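Local coordinates for M152 protein (Murid herpesvirus 1, PDB 4G59), which is an MHC class I-like viral immunoevasin that probably binds RAE-1 ligands of the NKG2D receptor and impairs their display, and that of MHC class I, at the cell surface, at residues A208-L213 with V251-T256. Sequence-based numbering, arbitrary orientation.
Sequences AYNISL and VISSPT. With NAG (2-acetamido-2-deoxy-beta-D-glucopyranose), chain F.
V251 and S212 face each other as a hydrogen-bonded antiparallel pair. V251 N donates to S212 O at 2.6 Å, nearly straight, and S212 N returns a bond to V251 O. I252 comes next, opposite I211, in a non-hydrogen-bonded pair. The two isoleucines lie side by side and point the same way, with I211 CD1 3.9 Å from I252 CG1. With CG1 beside the backbone N in I252 (chi1 -61°) and anti to it in I211 (chi1 180°), the two CG1 branches come alongside each other. Both side chains are buried and reach the facing sheet, I252 at M201 and I211 at V233 and A235. S253 then pairs with N210. S253 N donates to N210 O at 2.7 Å. S253 O accepts a bond from N210 N, in the plane of its carbonyl. N210 and S253 turn to the face opposite the isoleucines, with V251 and S212. This face bears the glycan: N210 ND2 is bonded to C1 of the N-acetylglucosamine. S253 OG sits 3.5 Å from N210 CB, and the sugar's acetamido group lies near both residues. At S254 the strand has ended. S254 CB approaches Y209 CD1 obliquely at 4.0 Å, while the ring edge lies near S253 O. Y209 OH is hydrogen-bonded to V205 O. S254 OG donates to T256 OG1 (2.8 Å), which also bonds D179. Between S254 and T256, P255 lays CG and CD against A208, with P255 CG 3.7 Å from A208 O. The strand pair forms one margin of a four-stranded sheet. The face with I211 and I252 packs on a second antiparallel sheet, consistent with the immunoglobulin-like, alpha3-type beta sandwich of MHC class I molecules.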
loop_
_atom_site.group_PDB
_atom_site.type_symbol
_atom_site.label_atom_id
_atom_site.label_comp_id
_atom_site.label_asym_id
_atom_site.label_seq_id
_atom_site.Cartn_x
_atom_site.Cartn_y
_atom_site.Cartn_z
ATOM N N ALA B 208 14.782 -3.248 -2.078
ATOM C CA ALA B 208 13.612 -3.442 -2.938
ATOM C C ALA B 208 13.569 -4.861 -3.483
ATOM O O ALA B 208 13.848 -5.095 -4.646
ATOM C CB ALA B 208 13.575 -2.435 -4.066
ATOM N N TYR B 209 13.210 -5.808 -2.631
ATOM C CA TYR B 209 13.172 -7.197 -3.034
ATOM C C TYR B 209 12.047 -7.452 -4.018
ATOM O O TYR B 209 11.014 -6.777 -4.015
ATOM C CB TYR B 209 12.967 -8.102 -1.820
ATOM C CG TYR B 209 13.989 -7.933 -0.716
ATOM C CD1 TYR B 209 15.225 -8.564 -0.773
ATOM C CD2 TYR B 209 13.696 -7.171 0.406
ATOM C CE1 TYR B 209 16.154 -8.419 0.266
ATOM C CE2 TYR B 209 14.604 -7.019 1.436
ATOM C CZ TYR B 209 15.825 -7.631 1.360
ATOM O OH TYR B 209 16.707 -7.457 2.404
ATOM N N ASN B 210 12.265 -8.438 -4.877
ATOM C CA ASN B 210 11.243 -8.868 -5.809
ATOM C C ASN B 210 10.941 -10.338 -5.572
ATOM O O ASN B 210 11.839 -11.180 -5.603
ATOM C CB ASN B 210 11.700 -8.645 -7.250
ATOM C CG ASN B 210 10.657 -9.070 -8.264
ATOM O OD1 ASN B 210 9.575 -9.534 -7.902
ATOM N ND2 ASN B 210 10.976 -8.913 -9.544
ATOM N N ILE B 211 9.671 -10.646 -5.346
ATOM C CA ILE B 211 9.246 -12.024 -5.168
ATOM C C ILE B 211 8.320 -12.403 -6.335
ATOM O O ILE B 211 7.399 -11.653 -6.676
ATOM C CB ILE B 211 8.566 -12.215 -3.806
ATOM C CG1 ILE B 211 8.113 -13.648 -3.609
ATOM C CG2 ILE B 211 7.380 -11.311 -3.650
ATOM C CD1 ILE B 211 7.928 -13.987 -2.116
ATOM N N SER B 212 8.592 -13.542 -6.961
ATOM C CA SER B 212 7.807 -14.010 -8.085
ATOM C C SER B 212 7.933 -15.531 -8.096
ATOM O O SER B 212 8.694 -16.091 -7.295
ATOM C CB SER B 212 8.320 -13.395 -9.389
ATOM O OG SER B 212 9.605 -13.902 -9.726
ATOM N N LEU B 213 7.180 -16.202 -8.968
ATOM C CA LEU B 213 7.216 -17.668 -9.040
ATOM C C LEU B 213 8.046 -18.088 -10.238
ATOM O O LEU B 213 8.018 -17.421 -11.268
ATOM C CB LEU B 213 5.805 -18.241 -9.173
ATOM C CG LEU B 213 5.527 -19.607 -8.557
ATOM C CD1 LEU B 213 5.510 -19.465 -7.044
ATOM C CD2 LEU B 213 4.200 -20.185 -9.077
ATOM N N VAL B 251 10.694 -17.360 -6.135
ATOM C CA VAL B 251 12.015 -16.756 -6.290
ATOM C C VAL B 251 11.993 -15.368 -5.676
ATOM O O VAL B 251 11.121 -14.551 -5.992
ATOM C CB VAL B 251 12.471 -16.676 -7.758
ATOM C CG1 VAL B 251 13.880 -16.083 -7.844
ATOM C CG2 VAL B 251 12.454 -18.052 -8.378
ATOM N N ILE B 252 12.945 -15.133 -4.775
ATOM C CA ILE B 252 13.075 -13.862 -4.087
ATOM C C ILE B 252 14.401 -13.283 -4.513
ATOM O O ILE B 252 15.442 -13.903 -4.310
ATOM C CB ILE B 252 13.090 -14.069 -2.578
ATOM C CG1 ILE B 252 11.788 -14.716 -2.119
ATOM C CG2 ILE B 252 13.242 -12.755 -1.880
ATOM C CD1 ILE B 252 11.810 -15.192 -0.659
ATOM N N SER B 253 14.379 -12.109 -5.123
ATOM C CA SER B 253 15.607 -11.544 -5.644
ATOM C C SER B 253 15.914 -10.160 -5.075
ATOM O O SER B 253 15.020 -9.357 -4.824
ATOM C CB SER B 253 15.551 -11.498 -7.160
ATOM O OG SER B 253 14.722 -10.443 -7.563
ATOM N N SER B 254 17.200 -9.904 -4.867
ATOM C CA SER B 254 17.671 -8.688 -4.219
ATOM C C SER B 254 18.486 -7.866 -5.205
ATOM O O SER B 254 19.220 -8.419 -6.027
ATOM C CB SER B 254 18.547 -9.061 -3.031
ATOM O OG SER B 254 19.297 -7.944 -2.596
ATOM N N PRO B 255 18.345 -6.537 -5.144
ATOM C CA PRO B 255 19.097 -5.709 -6.090
ATOM C C PRO B 255 20.601 -5.870 -5.877
ATOM O O PRO B 255 21.368 -5.539 -6.775
ATOM C CB PRO B 255 18.671 -4.269 -5.733
ATOM C CG PRO B 255 17.429 -4.407 -4.891
ATOM C CD PRO B 255 17.448 -5.755 -4.265
ATOM N N THR B 256 21.017 -6.370 -4.715
ATOM C CA THR B 256 22.443 -6.575 -4.474
ATOM C C THR B 256 22.995 -7.809 -5.182
ATOM O O THR B 256 24.198 -8.074 -5.117
ATOM C CB THR B 256 22.770 -6.633 -2.996
ATOM O OG1 THR B 256 22.096 -7.753 -2.415
ATOM C CG2 THR B 256 22.315 -5.377 -2.332
HETATM C C1 NAG F . 10.431 -8.141 -10.566
HETATM C C2 NAG F . 11.625 -7.367 -11.112
HETATM C C3 NAG F . 11.165 -6.499 -12.271
HETATM C C4 NAG F . 10.534 -7.411 -13.307
HETATM C C5 NAG F . 9.371 -8.142 -12.649
HETATM C C6 NAG F . 8.641 -9.027 -13.650
HETATM C C7 NAG F . 13.448 -6.769 -9.628
HETATM C C8 NAG F . 13.946 -5.854 -8.548
HETATM N N2 NAG F . 12.213 -6.548 -10.071
HETATM O O3 NAG F . 12.268 -5.827 -12.833
HETATM O O4 NAG F . 10.066 -6.648 -14.395
HETATM O O5 NAG F . 9.884 -8.934 -11.601
HETATM O O6 NAG F . 7.599 -9.715 -12.996
HETATM O O7 NAG F . 14.164 -7.671 -10.062
#